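Local coordinates for sugar fermentation stimulation protein homolog (Pyrococcus furiosus, PDB 4DA2) that probably binds DNA and carries a calcium-loaded PD-(D/E)xK nuclease-like domain joined to an OB fold, at residues K75-D80 with A177-S182; I105-P110 with D118-C123; R209-H214 with I221-E226. The protein carries 1 engineered substitution. One frame throughout, in Å; residues are numbered along the deposited sequence.

Overall arrangement
Contact 1 joins the OB domain to the PD-(D/E)xK domain, while contacts 2 and 3 are antiparallel strand pairings on the same mixed sheet of the latter. In contact 2 Asp-118 bridges the two calcium ions, Glu-109 binding one and Glu-131 and Thr-132 of strand 127-139 completing the site of the other. Farther from the metals, the side chain of Ala-177 in contact 1 is about 13 Å and that of Leu-211 in contact 3 about 12 Å from a calcium ion. Contacts 1 and 3, centred about 9 Å apart, touch through the guanidinium of Arg-224, which reaches Val-181 O; contact 2 is centred about 25 Å from contact 1 and 21 Å from contact 3.

Contact 1: residues K75-D80 with A177-S182; sequences KIAIID and ALPNVS
Ala-77 and Ile-78, at the end of strand 75-78, run past Ala-177 and Leu-178 of a loop, and a single backbone hydrogen bond joins the two segments. Ile-78 N donates to Ala-177 O at 2.9 Å, with 154° at the hydrogen and the donor in the carbonyl plane. The same oxygen is approached by the CA of Ala-77 at 3.3 Å, a CA-H...O contact, so one carbonyl gathers two neighbouring residues of the strand.

Alanines and a proline make up much of the contact. Ala-177 points its methyl at the strand, where CB lies 3.8 Å from Ile-78 CB and also 3.5 Å from Ile-78 O. The methyl of Ala-77 meets only one branch of Leu-178, CD2, at 3.7 Å; with Leu-178 CG anti to its own carbonyl carbon (chi1 -69°), a side chain that sets out away from the strand turns this methyl back to it. Pro-179 presents its ring to the strand: Pro-179 CB is 3.9 Å from Lys-75 CB, the two side chains sliding past each other in opposite directions, while the CD end of the ring lies by Ala-77. Beyond CG the chain of Lys-75 bends and carries its ammonium away from the loop.

The contact is a buried seam between the OB domain, to which strand 75-78 belongs, and the nuclease-like domain, whose strands 169-176 and 183-186 the loop connects. Phe-46 packs on both Ala-77 and Leu-178, and Val-136 of strand 127-139 on Ala-177 and Leu-178. Strand 75-78 pairs with strand 65-72 through Ala-77 and Phe-70, meets strand 207-215 at Met-215, and leads into helix 81-93, whose N-terminus Asp-80 caps through Leu-83 N.

Contact 2: residues I105-P110 with D118-C123; sequences IIKREP and DYLIEC. Engineered in segment 118-123: Ile-121 (natural residue Leu). With CA (calcium ion), chain D; CA (calcium ion), chain C.
Lys-107 and Leu-120 form a hydrogen-bonded pair between antiparallel strands of the PD-(D/E)xK domain, next to a classic beta bulge in which Ile-106 and Lys-107 both face Leu-120. Leu-120 O takes two backbone donors there, Ile-106 N at 3.0 Å and Lys-107 N at 3.2 Å. The bulge shifts the register by one residue between the Ile-105/Ile-121 pair and the Lys-107/Leu-120 pair.

Packing is close on both faces. On the one carrying Ile-105, Tyr-119 and Ile-121, the last an engineered substitution for leucine, Ile-105 CD1 approaches the Tyr-119 ring obliquely and off-centre, 4.2 Å from its centroid, in a CH-pi contact, while Ile-105 CG1 touches Ile-121 CG1. At the edge of the same ring, near its plane, lies Arg-108 CG. The phenol oxygen of Tyr-119 turns to Glu-89, which hydrogen-bonds it. On the other face the buried Leu-120 lies alongside the stem of Lys-107, its CD2 meets Ile-106 CD1 at 3.7 Å, and the ring of Pro-110 comes up to its CB. Ile-106 CG2 rests against Glu-122, whose chain crosses it at about a right angle.

The solvent side is looser and belongs to the outer ends of Lys-107 and Arg-108; Lys-107, fully extended beyond CG, carries its ammonium away from Leu-120.

At the far end Glu-109 N donates to Asp-118 O, standing above the carbonyl plane, and the two carboxylates lie side by side, pointing the same way. A bend at chi2 (-69°) brings both oxygens of Glu-109 onto one calcium ion. Asp-118 is shared by the two metals: OD2 lies 2.4 Å from the second calcium ion, and OD1 bridges the pair, 2.3 Å from the ion that Glu-109 holds and a longer 2.9 Å from the second.

Contact 3: residues R209-H214 with I221-E226; sequences RALGLH and IIYRGE
The His-214 ring has Ile-222 CB over one face, 3.9 Å from the ring centroid, and the guanidinium of Arg-224 at its edge, the two planes only 18° apart. On the opposite face of the sheet the Tyr-223 ring has Gly-225 N over one of its faces, toward the ring's rim, and lies obliquely to Leu-211 CD2 and Leu-213 CD1, beside helix 81-93. Arg-224 NH1 donates to His-214 ND1 at 3.1 Å; a weak bond from the same nitrogen goes to Leu-213 O. Bending at chi3 (-51°) folds the arginine back over the strand, with one guanidinium face on Gly-212, where a CB would collide with Arg-224 NH2. Beyond the hairpin NH2 reaches Val-181 O, and His-214 NE2 is hydrogen-bonded to Glu-216. Replacing Arg-224 with an alanine would probably leave His-214 ND1 and Val-181 O without this donor and open a gap over Gly-212.

Straight backbone bonds join the strands: Gly-212 N to Gly-225 O at 2.8 Å and Ile-222 N to His-214 O at 2.8 Å. Gly-225 has phi 111°, where a side chain would press against the preceding carbonyl oxygen. This is an antiparallel beta hairpin in the central mixed sheet of the PD-(D/E)xK domain.

Contact 1: residues K75-D80 with A177-S182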
# COMPACT_ATOMS: atom_id res chain seq x y z
N LYS A 75 13.10 7.68 8.99
CA LYS A 75 11.79 7.14 9.37
C LYS A 75 11.76 5.72 8.78
O LYS A 75 12.82 5.15 8.42
CB LYS A 75 10.64 8.01 8.78
CG LYS A 75 10.68 9.53 9.09
CD LYS A 75 10.25 9.85 10.51
CE LYS A 75 9.90 11.35 10.75
NZ LYS A 75 11.07 12.29 10.57
N ILE A 76 10.56 5.17 8.62
CA ILE A 76 10.40 3.84 8.03
C ILE A 76 9.39 3.86 6.88
O ILE A 76 8.25 4.29 7.08
CB ILE A 76 9.95 2.82 9.08
CG1 ILE A 76 11.04 2.69 10.18
CG2 ILE A 76 9.71 1.45 8.41
CD1 ILE A 76 10.55 2.03 11.49
N ALA A 77 9.81 3.38 5.69
CA ALA A 77 8.88 3.17 4.56
C ALA A 77 8.17 1.84 4.82
O ALA A 77 8.82 0.84 5.12
CB ALA A 77 9.65 3.09 3.27
N ILE A 78 6.85 1.81 4.69
CA ILE A 78 6.11 0.58 4.97
C ILE A 78 5.91 -0.14 3.65
O ILE A 78 5.13 0.31 2.78
CB ILE A 78 4.74 0.87 5.66
CG1 ILE A 78 4.95 1.60 7.00
CG2 ILE A 78 3.99 -0.47 5.82
CD1 ILE A 78 3.65 2.15 7.67
N ILE A 79 6.56 -1.28 3.52
CA ILE A 79 6.36 -2.15 2.35
C ILE A 79 5.28 -3.20 2.47
O ILE A 79 4.79 -3.69 1.44
CB ILE A 79 7.68 -2.83 1.91
CG1 ILE A 79 8.15 -3.84 2.94
CG2 ILE A 79 8.73 -1.75 1.58
CD1 ILE A 79 8.80 -5.10 2.32
N ASP A 80 4.88 -3.54 3.70
CA ASP A 80 3.92 -4.62 3.93
C ASP A 80 2.52 -4.16 3.56
O ASP A 80 1.98 -3.20 4.14
CB ASP A 80 3.96 -5.08 5.40
CG ASP A 80 3.08 -6.32 5.65
OD1 ASP A 80 3.60 -7.45 5.60
OD2 ASP A 80 1.87 -6.15 5.93
N ALA A 177 3.25 5.09 1.30
CA ALA A 177 3.82 4.80 2.62
C ALA A 177 5.33 5.04 2.70
O ALA A 177 6.07 4.20 3.26
CB ALA A 177 3.49 3.35 3.04
N LEU A 178 5.77 6.17 2.14
CA LEU A 178 7.16 6.63 2.20
C LEU A 178 7.16 7.95 2.95
O LEU A 178 6.26 8.75 2.74
CB LEU A 178 7.66 6.99 0.79
CG LEU A 178 7.89 5.93 -0.28
CD1 LEU A 178 8.28 6.59 -1.56
CD2 LEU A 178 8.94 4.91 0.13
N PRO A 179 8.18 8.20 3.78
CA PRO A 179 8.32 9.55 4.33
C PRO A 179 8.76 10.50 3.20
O PRO A 179 9.25 10.06 2.15
CB PRO A 179 9.46 9.40 5.36
CG PRO A 179 10.30 8.25 4.80
CD PRO A 179 9.29 7.31 4.20
N ASN A 180 8.54 11.79 3.43
CA ASN A 180 8.99 12.88 2.54
C ASN A 180 8.58 12.74 1.07
O ASN A 180 9.39 12.85 0.16
CB ASN A 180 10.51 13.12 2.66
CG ASN A 180 10.94 13.32 4.09
OD1 ASN A 180 11.15 12.34 4.82
ND2 ASN A 180 11.02 14.57 4.53
N VAL A 181 7.30 12.47 0.85
CA VAL A 181 6.73 12.60 -0.47
C VAL A 181 5.49 13.44 -0.29
O VAL A 181 4.88 13.42 0.78
CB VAL A 181 6.36 11.21 -1.12
CG1 VAL A 181 7.61 10.45 -1.59
CG2 VAL A 181 5.49 10.36 -0.18
N SER A 182 5.16 14.24 -1.31
CA SER A 182 4.01 15.14 -1.23
C SER A 182 3.06 14.95 -2.40
O SER A 182 1.98 15.59 -2.46
CB SER A 182 4.48 16.60 -1.24
OG SER A 182 5.26 16.81 -2.40

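Contact 2: residues I105-P110 with D118-C123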
# COMPACT_ATOMS: atom_id res chain seq x y z
N ILE A 105 -16.44 -0.28 6.21
CA ILE A 105 -16.21 -1.50 5.40
C ILE A 105 -17.27 -2.54 5.78
O ILE A 105 -17.51 -2.78 6.97
CB ILE A 105 -14.76 -2.05 5.59
CG1 ILE A 105 -13.75 -1.01 5.08
CG2 ILE A 105 -14.57 -3.40 4.86
CD1 ILE A 105 -12.33 -1.12 5.69
N ILE A 106 -17.93 -3.11 4.77
CA ILE A 106 -18.89 -4.19 4.99
C ILE A 106 -18.42 -5.52 4.38
O ILE A 106 -18.89 -6.59 4.78
CB ILE A 106 -20.32 -3.82 4.50
CG1 ILE A 106 -20.35 -3.55 2.98
CG2 ILE A 106 -20.86 -2.63 5.29
CD1 ILE A 106 -21.75 -3.55 2.37
N LYS A 107 -17.51 -5.45 3.41
CA LYS A 107 -16.95 -6.68 2.82
C LYS A 107 -15.50 -6.45 2.48
O LYS A 107 -15.15 -5.38 1.97
CB LYS A 107 -17.65 -7.08 1.52
CG LYS A 107 -19.02 -7.72 1.66
CD LYS A 107 -19.61 -8.05 0.28
CE LYS A 107 -20.98 -8.72 0.40
NZ LYS A 107 -21.64 -8.87 -0.93
N ARG A 108 -14.68 -7.45 2.76
CA ARG A 108 -13.26 -7.47 2.36
C ARG A 108 -13.08 -8.47 1.23
O ARG A 108 -13.68 -9.55 1.24
CB ARG A 108 -12.34 -7.79 3.52
CG ARG A 108 -12.26 -6.68 4.58
CD ARG A 108 -11.71 -7.19 5.91
NE ARG A 108 -11.93 -6.18 6.95
CZ ARG A 108 -11.35 -6.19 8.15
NH1 ARG A 108 -10.49 -7.15 8.48
NH2 ARG A 108 -11.62 -5.23 9.02
N GLU A 109 -12.28 -8.11 0.24
CA GLU A 109 -12.05 -8.94 -0.97
C GLU A 109 -13.28 -9.48 -1.72
O GLU A 109 -13.27 -10.65 -2.12
CB GLU A 109 -11.10 -10.11 -0.65
CG GLU A 109 -9.81 -9.68 0.01
CD GLU A 109 -8.91 -8.90 -0.93
OE1 GLU A 109 -8.69 -9.36 -2.07
OE2 GLU A 109 -8.41 -7.83 -0.54
N PRO A 110 -14.33 -8.65 -1.92
CA PRO A 110 -15.46 -9.14 -2.69
C PRO A 110 -15.07 -9.41 -4.14
O PRO A 110 -14.21 -8.72 -4.70
CB PRO A 110 -16.45 -7.97 -2.65
CG PRO A 110 -15.59 -6.78 -2.43
CD PRO A 110 -14.55 -7.25 -1.49
N ASP A 118 -10.31 -4.82 -3.03
CA ASP A 118 -10.04 -4.84 -1.60
C ASP A 118 -11.25 -4.70 -0.70
O ASP A 118 -11.41 -5.49 0.25
CB ASP A 118 -9.03 -3.77 -1.21
CG ASP A 118 -7.67 -4.06 -1.72
OD1 ASP A 118 -7.33 -5.25 -1.93
OD2 ASP A 118 -6.88 -3.10 -1.91
N TYR A 119 -12.09 -3.69 -0.98
CA TYR A 119 -13.22 -3.36 -0.07
C TYR A 119 -14.51 -3.02 -0.78
O TYR A 119 -14.52 -2.36 -1.81
CB TYR A 119 -12.87 -2.17 0.85
CG TYR A 119 -11.53 -2.30 1.57
CD1 TYR A 119 -11.38 -3.16 2.66
CD2 TYR A 119 -10.43 -1.54 1.19
CE1 TYR A 119 -10.16 -3.30 3.32
CE2 TYR A 119 -9.19 -1.65 1.85
CZ TYR A 119 -9.07 -2.52 2.93
OH TYR A 119 -7.86 -2.66 3.58
N LEU A 120 -15.62 -3.46 -0.17
CA LEU A 120 -16.92 -2.85 -0.41
C LEU A 120 -17.22 -2.08 0.85
O LEU A 120 -17.19 -2.62 1.95
CB LEU A 120 -18.01 -3.89 -0.65
CG LEU A 120 -19.39 -3.27 -0.88
CD1 LEU A 120 -19.37 -2.36 -2.11
CD2 LEU A 120 -20.48 -4.35 -1.02
N ILE A 121 -17.47 -0.79 0.65
CA ILE A 121 -17.73 0.16 1.72
C ILE A 121 -19.17 0.67 1.60
O ILE A 121 -19.65 0.95 0.50
CB ILE A 121 -16.69 1.29 1.68
CG1 ILE A 121 -15.37 0.75 2.20
CG2 ILE A 121 -17.11 2.53 2.54
CD1 ILE A 121 -14.18 1.65 1.95
N GLU A 122 -19.86 0.74 2.73
CA GLU A 122 -21.24 1.19 2.74
C GLU A 122 -21.35 2.56 3.36
O GLU A 122 -20.83 2.80 4.46
CB GLU A 122 -22.14 0.18 3.47
CG GLU A 122 -23.64 0.57 3.42
CD GLU A 122 -24.55 -0.43 4.14
OE1 GLU A 122 -24.08 -1.51 4.55
OE2 GLU A 122 -25.75 -0.12 4.28
N CYS A 123 -22.01 3.46 2.63
CA CYS A 123 -22.24 4.84 3.10
C CYS A 123 -23.75 5.08 3.28
O CYS A 123 -24.57 4.18 3.00
CB CYS A 123 -21.69 5.84 2.09
SG CYS A 123 -19.91 5.66 1.80
CA CA D . -6.92 -7.43 -2.55
CA CA C . -4.94 -4.00 -2.89
O HOH W 1 -9.00 -6.31 1.50
O HOH W 2 -3.23 -4.32 -4.56
O HOH W 3 -4.79 -6.57 -3.32
O HOH W 4 -4.56 -4.21 -0.47
O HOH W 5 -6.45 -9.29 -4.30
O HOH W 6 -7.96 -6.65 -4.67

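Contact 3: residues R209-H214 with I221-E226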
# COMPACT_ATOMS: atom_id res chain seq x y z
N ARG A 209 -7.31 8.58 -5.38
CA ARG A 209 -6.76 9.31 -4.22
C ARG A 209 -5.37 8.72 -3.95
O ARG A 209 -5.06 7.58 -4.36
CB ARG A 209 -7.61 9.09 -2.96
CG ARG A 209 -9.12 9.47 -3.10
CD ARG A 209 -9.38 10.98 -3.23
NE ARG A 209 -10.83 11.22 -3.38
CZ ARG A 209 -11.44 11.43 -4.55
NH1 ARG A 209 -10.72 11.49 -5.67
NH2 ARG A 209 -12.75 11.62 -4.58
N ALA A 210 -4.55 9.50 -3.26
CA ALA A 210 -3.25 9.03 -2.78
C ALA A 210 -2.99 9.61 -1.39
O ALA A 210 -3.22 10.78 -1.14
CB ALA A 210 -2.15 9.43 -3.76
N LEU A 211 -2.48 8.76 -0.49
CA LEU A 211 -2.26 9.14 0.89
C LEU A 211 -0.81 9.00 1.29
O LEU A 211 -0.17 8.05 0.89
CB LEU A 211 -3.08 8.24 1.80
CG LEU A 211 -4.57 8.05 1.46
CD1 LEU A 211 -5.18 7.00 2.40
CD2 LEU A 211 -5.31 9.39 1.58
N GLY A 212 -0.30 9.96 2.07
CA GLY A 212 1.07 9.87 2.58
C GLY A 212 1.08 9.27 3.96
O GLY A 212 0.32 9.69 4.85
N LEU A 213 1.94 8.26 4.15
CA LEU A 213 2.05 7.56 5.41
C LEU A 213 3.51 7.20 5.63
O LEU A 213 4.28 7.12 4.67
CB LEU A 213 1.25 6.25 5.39
CG LEU A 213 -0.27 6.33 5.56
CD1 LEU A 213 -0.97 6.69 4.24
CD2 LEU A 213 -0.75 5.01 6.09
N HIS A 214 3.88 7.05 6.89
CA HIS A 214 5.16 6.47 7.27
C HIS A 214 5.03 5.90 8.68
O HIS A 214 4.00 6.09 9.37
CB HIS A 214 6.32 7.48 7.16
CG HIS A 214 6.25 8.59 8.16
ND1 HIS A 214 5.65 9.80 7.89
CD2 HIS A 214 6.66 8.66 9.45
CE1 HIS A 214 5.70 10.58 8.96
NE2 HIS A 214 6.31 9.91 9.92
N ILE A 221 2.44 4.79 13.50
CA ILE A 221 2.14 4.96 12.09
C ILE A 221 1.45 6.31 11.91
O ILE A 221 0.47 6.63 12.59
CB ILE A 221 1.31 3.79 11.51
CG1 ILE A 221 2.17 2.51 11.44
CG2 ILE A 221 0.71 4.14 10.11
CD1 ILE A 221 1.50 1.36 10.73
N ILE A 222 2.02 7.10 11.02
CA ILE A 222 1.65 8.51 10.87
C ILE A 222 0.96 8.74 9.52
O ILE A 222 1.49 8.39 8.46
CB ILE A 222 2.91 9.44 11.01
CG1 ILE A 222 3.64 9.19 12.35
CG2 ILE A 222 2.54 10.92 10.88
CD1 ILE A 222 2.73 9.22 13.57
N TYR A 223 -0.20 9.39 9.55
CA TYR A 223 -0.91 9.73 8.33
C TYR A 223 -0.64 11.20 8.08
O TYR A 223 -1.02 12.04 8.90
CB TYR A 223 -2.42 9.44 8.52
CG TYR A 223 -3.30 10.01 7.42
CD1 TYR A 223 -2.99 9.83 6.06
CD2 TYR A 223 -4.44 10.75 7.75
CE1 TYR A 223 -3.80 10.37 5.06
CE2 TYR A 223 -5.27 11.28 6.74
CZ TYR A 223 -4.93 11.09 5.40
OH TYR A 223 -5.74 11.62 4.41
N ARG A 224 0.05 11.51 6.97
CA ARG A 224 0.47 12.87 6.66
C ARG A 224 -0.61 13.67 5.90
O ARG A 224 -0.52 14.89 5.81
CB ARG A 224 1.81 12.88 5.92
CG ARG A 224 3.03 12.34 6.73
CD ARG A 224 4.36 12.73 6.04
NE ARG A 224 4.36 12.38 4.62
CZ ARG A 224 4.55 11.15 4.15
NH1 ARG A 224 4.79 10.14 4.98
NH2 ARG A 224 4.50 10.92 2.84
N GLY A 225 -1.64 12.98 5.41
CA GLY A 225 -2.70 13.59 4.62
C GLY A 225 -2.63 13.11 3.18
O GLY A 225 -1.91 12.14 2.85
N GLU A 226 -3.35 13.80 2.29
CA GLU A 226 -3.34 13.39 0.89
C GLU A 226 -2.13 13.90 0.11
O GLU A 226 -1.55 14.94 0.43
CB GLU A 226 -4.62 13.83 0.17
CG GLU A 226 -5.87 13.17 0.68
CD GLU A 226 -7.11 13.63 -0.08
OE1 GLU A 226 -7.08 13.63 -1.35
OE2 GLU A 226 -8.12 13.93 0.57